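Local coordinates for protein N-terminal acetyltransferase B complex subunit MDM20 (Candida albicans, PDB 5K04) that probably serves as the non-catalytic subunit of the NatB N-terminal acetyltransferase complex, wrapping around its partner subunit NAT3, at residues S472-I480 with F495-Q503. Numbering follows the deposited sequence.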
loop_
_atom_site.group_PDB
_atom_site.type_symbol
_atom_site.label_atom_id
_atom_site.label_comp_id
_atom_site.label_asym_id
_atom_site.label_seq_id
_atom_site.Cartn_x
_atom_site.Cartn_y
_atom_site.Cartn_z
ATOM N N SER A 472 3.216 -2.597 -11.400
ATOM C CA SER A 472 3.215 -1.343 -10.656
ATOM C C SER A 472 4.551 -0.617 -10.786
ATOM O O SER A 472 4.583 0.603 -10.985
ATOM C CB SER A 472 2.884 -1.623 -9.187
ATOM O OG SER A 472 2.950 -0.434 -8.421
ATOM N N LYS A 473 5.664 -1.358 -10.685
ATOM C CA LYS A 473 6.989 -0.767 -10.858
ATOM C C LYS A 473 7.104 -0.024 -12.186
ATOM O O LYS A 473 7.599 1.108 -12.235
ATOM C CB LYS A 473 8.055 -1.860 -10.741
ATOM C CG LYS A 473 9.472 -1.505 -11.228
ATOM C CD LYS A 473 10.405 -2.713 -11.038
ATOM C CE LYS A 473 11.800 -2.500 -11.610
ATOM N NZ LYS A 473 12.641 -1.581 -10.788
ATOM N N GLN A 474 6.626 -0.635 -13.276
ATOM C CA GLN A 474 6.723 0.015 -14.582
ATOM C C GLN A 474 5.698 1.136 -14.739
ATOM O O GLN A 474 5.981 2.144 -15.397
ATOM C CB GLN A 474 6.560 -1.006 -15.711
ATOM C CG GLN A 474 6.955 -0.434 -17.090
ATOM C CD GLN A 474 8.333 0.283 -17.088
ATOM O OE1 GLN A 474 9.384 -0.353 -16.939
ATOM N NE2 GLN A 474 8.314 1.613 -17.251
ATOM N N GLU A 475 4.504 0.977 -14.157
ATOM C CA GLU A 475 3.490 2.016 -14.284
ATOM C C GLU A 475 3.878 3.278 -13.503
ATOM O O GLU A 475 3.715 4.397 -14.008
ATOM C CB GLU A 475 2.125 1.472 -13.845
ATOM C CG GLU A 475 1.527 0.459 -14.846
ATOM C CD GLU A 475 0.139 -0.085 -14.446
ATOM O OE1 GLU A 475 -0.244 -0.006 -13.252
ATOM O OE2 GLU A 475 -0.571 -0.582 -15.346
ATOM N N ILE A 476 4.431 3.128 -12.290
ATOM C CA ILE A 476 4.763 4.320 -11.507
ATOM C C ILE A 476 5.967 5.051 -12.096
ATOM O O ILE A 476 6.002 6.287 -12.105
ATOM C CB ILE A 476 4.970 3.985 -10.021
ATOM C CG1 ILE A 476 4.952 5.296 -9.237
ATOM C CG2 ILE A 476 6.274 3.231 -9.757
ATOM C CD1 ILE A 476 3.599 5.956 -9.227
ATOM N N LYS A 477 6.945 4.315 -12.634
ATOM C CA LYS A 477 8.051 4.965 -13.331
ATOM C C LYS A 477 7.530 5.862 -14.444
ATOM O O LYS A 477 7.898 7.040 -14.530
ATOM C CB LYS A 477 9.017 3.910 -13.877
ATOM C CG LYS A 477 10.147 4.442 -14.776
ATOM C CD LYS A 477 11.393 3.602 -14.603
ATOM C CE LYS A 477 12.511 4.019 -15.563
ATOM N NZ LYS A 477 12.133 3.768 -16.981
ATOM N N GLU A 478 6.649 5.319 -15.296
ATOM C CA GLU A 478 6.066 6.099 -16.394
ATOM C C GLU A 478 5.244 7.282 -15.873
ATOM O O GLU A 478 5.296 8.379 -16.434
ATOM C CB GLU A 478 5.206 5.185 -17.275
ATOM C CG GLU A 478 4.591 5.859 -18.522
ATOM C CD GLU A 478 5.621 6.298 -19.590
ATOM O OE1 GLU A 478 5.224 6.989 -20.550
ATOM O OE2 GLU A 478 6.813 5.949 -19.469
ATOM N N SER A 479 4.496 7.077 -14.788
ATOM C CA SER A 479 3.768 8.170 -14.143
ATOM C C SER A 479 4.705 9.308 -13.730
ATOM O O SER A 479 4.378 10.489 -13.909
ATOM C CB SER A 479 3.009 7.621 -12.926
ATOM O OG SER A 479 2.108 6.597 -13.317
ATOM N N ILE A 480 5.874 8.967 -13.174
ATOM C CA ILE A 480 6.857 9.981 -12.793
ATOM C C ILE A 480 7.381 10.727 -14.016
ATOM O O ILE A 480 7.560 11.950 -13.985
ATOM C CB ILE A 480 8.005 9.329 -12.000
ATOM C CG1 ILE A 480 7.483 8.785 -10.664
ATOM C CG2 ILE A 480 9.130 10.330 -11.796
ATOM C CD1 ILE A 480 8.504 7.989 -9.889
ATOM N N PHE A 495 3.856 10.610 -6.368
ATOM C CA PHE A 495 4.280 9.542 -7.277
ATOM C C PHE A 495 5.625 8.975 -6.844
ATOM O O PHE A 495 5.816 7.758 -6.780
ATOM C CB PHE A 495 4.397 10.050 -8.716
ATOM C CG PHE A 495 3.104 10.487 -9.340
ATOM C CD1 PHE A 495 1.884 10.190 -8.758
ATOM C CD2 PHE A 495 3.119 11.196 -10.528
ATOM C CE1 PHE A 495 0.705 10.597 -9.347
ATOM C CE2 PHE A 495 1.932 11.611 -11.124
ATOM C CZ PHE A 495 0.729 11.312 -10.531
ATOM N N ILE A 496 6.574 9.866 -6.552
ATOM C CA ILE A 496 7.924 9.453 -6.189
ATOM C C ILE A 496 7.898 8.652 -4.898
ATOM O O ILE A 496 8.490 7.565 -4.806
ATOM C CB ILE A 496 8.825 10.697 -6.087
ATOM C CG1 ILE A 496 9.002 11.331 -7.475
ATOM C CG2 ILE A 496 10.160 10.364 -5.448
ATOM C CD1 ILE A 496 9.570 12.753 -7.446
ATOM N N ASN A 497 7.170 9.155 -3.892
ATOM C CA ASN A 497 7.089 8.466 -2.604
ATOM C C ASN A 497 6.371 7.135 -2.733
ATOM O O ASN A 497 6.736 6.160 -2.063
ATOM C CB ASN A 497 6.391 9.353 -1.569
ATOM C CG ASN A 497 7.301 10.470 -1.055
ATOM O OD1 ASN A 497 8.514 10.329 -1.051
ATOM N ND2 ASN A 497 6.711 11.570 -0.617
ATOM N N PHE A 498 5.336 7.085 -3.579
ATOM C CA PHE A 498 4.660 5.825 -3.866
ATOM C C PHE A 498 5.652 4.802 -4.400
ATOM O O PHE A 498 5.734 3.674 -3.903
ATOM C CB PHE A 498 3.531 6.060 -4.876
ATOM C CG PHE A 498 2.597 4.880 -5.044
ATOM C CD1 PHE A 498 2.849 3.907 -5.992
ATOM C CD2 PHE A 498 1.462 4.753 -4.261
ATOM C CE1 PHE A 498 1.992 2.821 -6.148
ATOM C CE2 PHE A 498 0.597 3.663 -4.407
ATOM C CZ PHE A 498 0.859 2.703 -5.351
ATOM N N SER A 499 6.421 5.199 -5.421
ATOM C CA SER A 499 7.462 4.342 -5.980
ATOM C C SER A 499 8.431 3.874 -4.898
ATOM O O SER A 499 8.655 2.669 -4.742
ATOM C CB SER A 499 8.204 5.095 -7.090
ATOM O OG SER A 499 9.154 4.270 -7.708
ATOM N N LYS A 500 9.012 4.824 -4.138
ATOM C CA LYS A 500 9.938 4.487 -3.046
ATOM C C LYS A 500 9.350 3.462 -2.085
ATOM O O LYS A 500 10.041 2.532 -1.652
ATOM C CB LYS A 500 10.298 5.726 -2.234
ATOM C CG LYS A 500 11.221 6.736 -2.861
ATOM C CD LYS A 500 11.792 7.625 -1.758
ATOM C CE LYS A 500 12.177 9.005 -2.257
ATOM N NZ LYS A 500 12.869 9.793 -1.194
ATOM N N ARG A 501 8.086 3.651 -1.694
ATOM C CA ARG A 501 7.497 2.759 -0.709
ATOM C C ARG A 501 7.274 1.362 -1.274
ATOM O O ARG A 501 7.160 0.404 -0.503
ATOM C CB ARG A 501 6.197 3.366 -0.182
ATOM C CG ARG A 501 6.446 4.564 0.746
ATOM C CD ARG A 501 5.176 5.323 1.106
ATOM N NE ARG A 501 4.231 4.509 1.868
ATOM C CZ ARG A 501 3.096 4.966 2.399
ATOM N NH1 ARG A 501 2.752 6.234 2.243
ATOM N NH2 ARG A 501 2.295 4.152 3.071
ATOM N N MET A 502 7.226 1.237 -2.604
ATOM C CA MET A 502 6.923 -0.008 -3.303
ATOM C C MET A 502 8.170 -0.795 -3.683
ATOM O O MET A 502 8.079 -1.997 -3.949
ATOM C CB MET A 502 6.106 0.295 -4.574
ATOM C CG MET A 502 4.604 0.457 -4.348
ATOM S SD MET A 502 3.795 -0.939 -3.619
ATOM C CE MET A 502 2.207 -0.714 -4.336
ATOM N N GLN A 503 9.332 -0.138 -3.682
ATOM C CA GLN A 503 10.546 -0.717 -4.246
ATOM C C GLN A 503 11.065 -1.887 -3.413
ATOM O O GLN A 503 11.602 -2.856 -3.963
ATOM C CB GLN A 503 11.615 0.363 -4.355
ATOM C CG GLN A 503 12.916 -0.128 -4.925
ATOM C CD GLN A 503 14.024 0.875 -4.744
ATOM O OE1 GLN A 503 14.427 1.191 -3.617
ATOM N NE2 GLN A 503 14.519 1.398 -5.860
#
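I476 packs between F495, F498 and S499 of the facing helix. Its CB points at that helix. With CG1 anti to the backbone N (chi1 -166°), one branch runs toward F495 and F498 while CG2 turns to S499. CG1 lies 3.6 Å from the backbone O of F495, an atom already bonded by the backbone N of S499. I476 CG2 meets S499 OG at 3.7 Å. At the tip, CD1 of I476 reaches CD1 of F498 at 3.9 Å, obliquely to the ring.

One turn on, the side chains of I480 and F495 run alongside each other, pointing opposite ways, with CG1 of I480 3.9 Å from CB of F495. CD1 of I480 goes further and settles against CA of I496 and CB of S499. CD2 of the F495 ring comes within 3.7 Å of S479 O. At the other end, S472 OG sits at the edge of the F498 ring, near the ring plane, 4.1 Å from CE1.

Two of the buried hydroxyls have hydrogen bonds away from the facing helix. S479 OG donates to E475 O at 2.8 Å, from above the carbonyl plane, and also bonds S33 of the NAT3 chain. S499 OG bonds Y124. F13 of the NAT3 chain stacks on F498, so this helix pair also forms part of the subunit interface.

S499, a small residue, faces I476. The axes of the two segments come within 9.5 Å. The helices run nearly antiparallel, at 156°. This is an antiparallel helical hairpin of consecutive helices, consistent with the TPR-like alpha-alpha repeats of NatB auxiliary subunits.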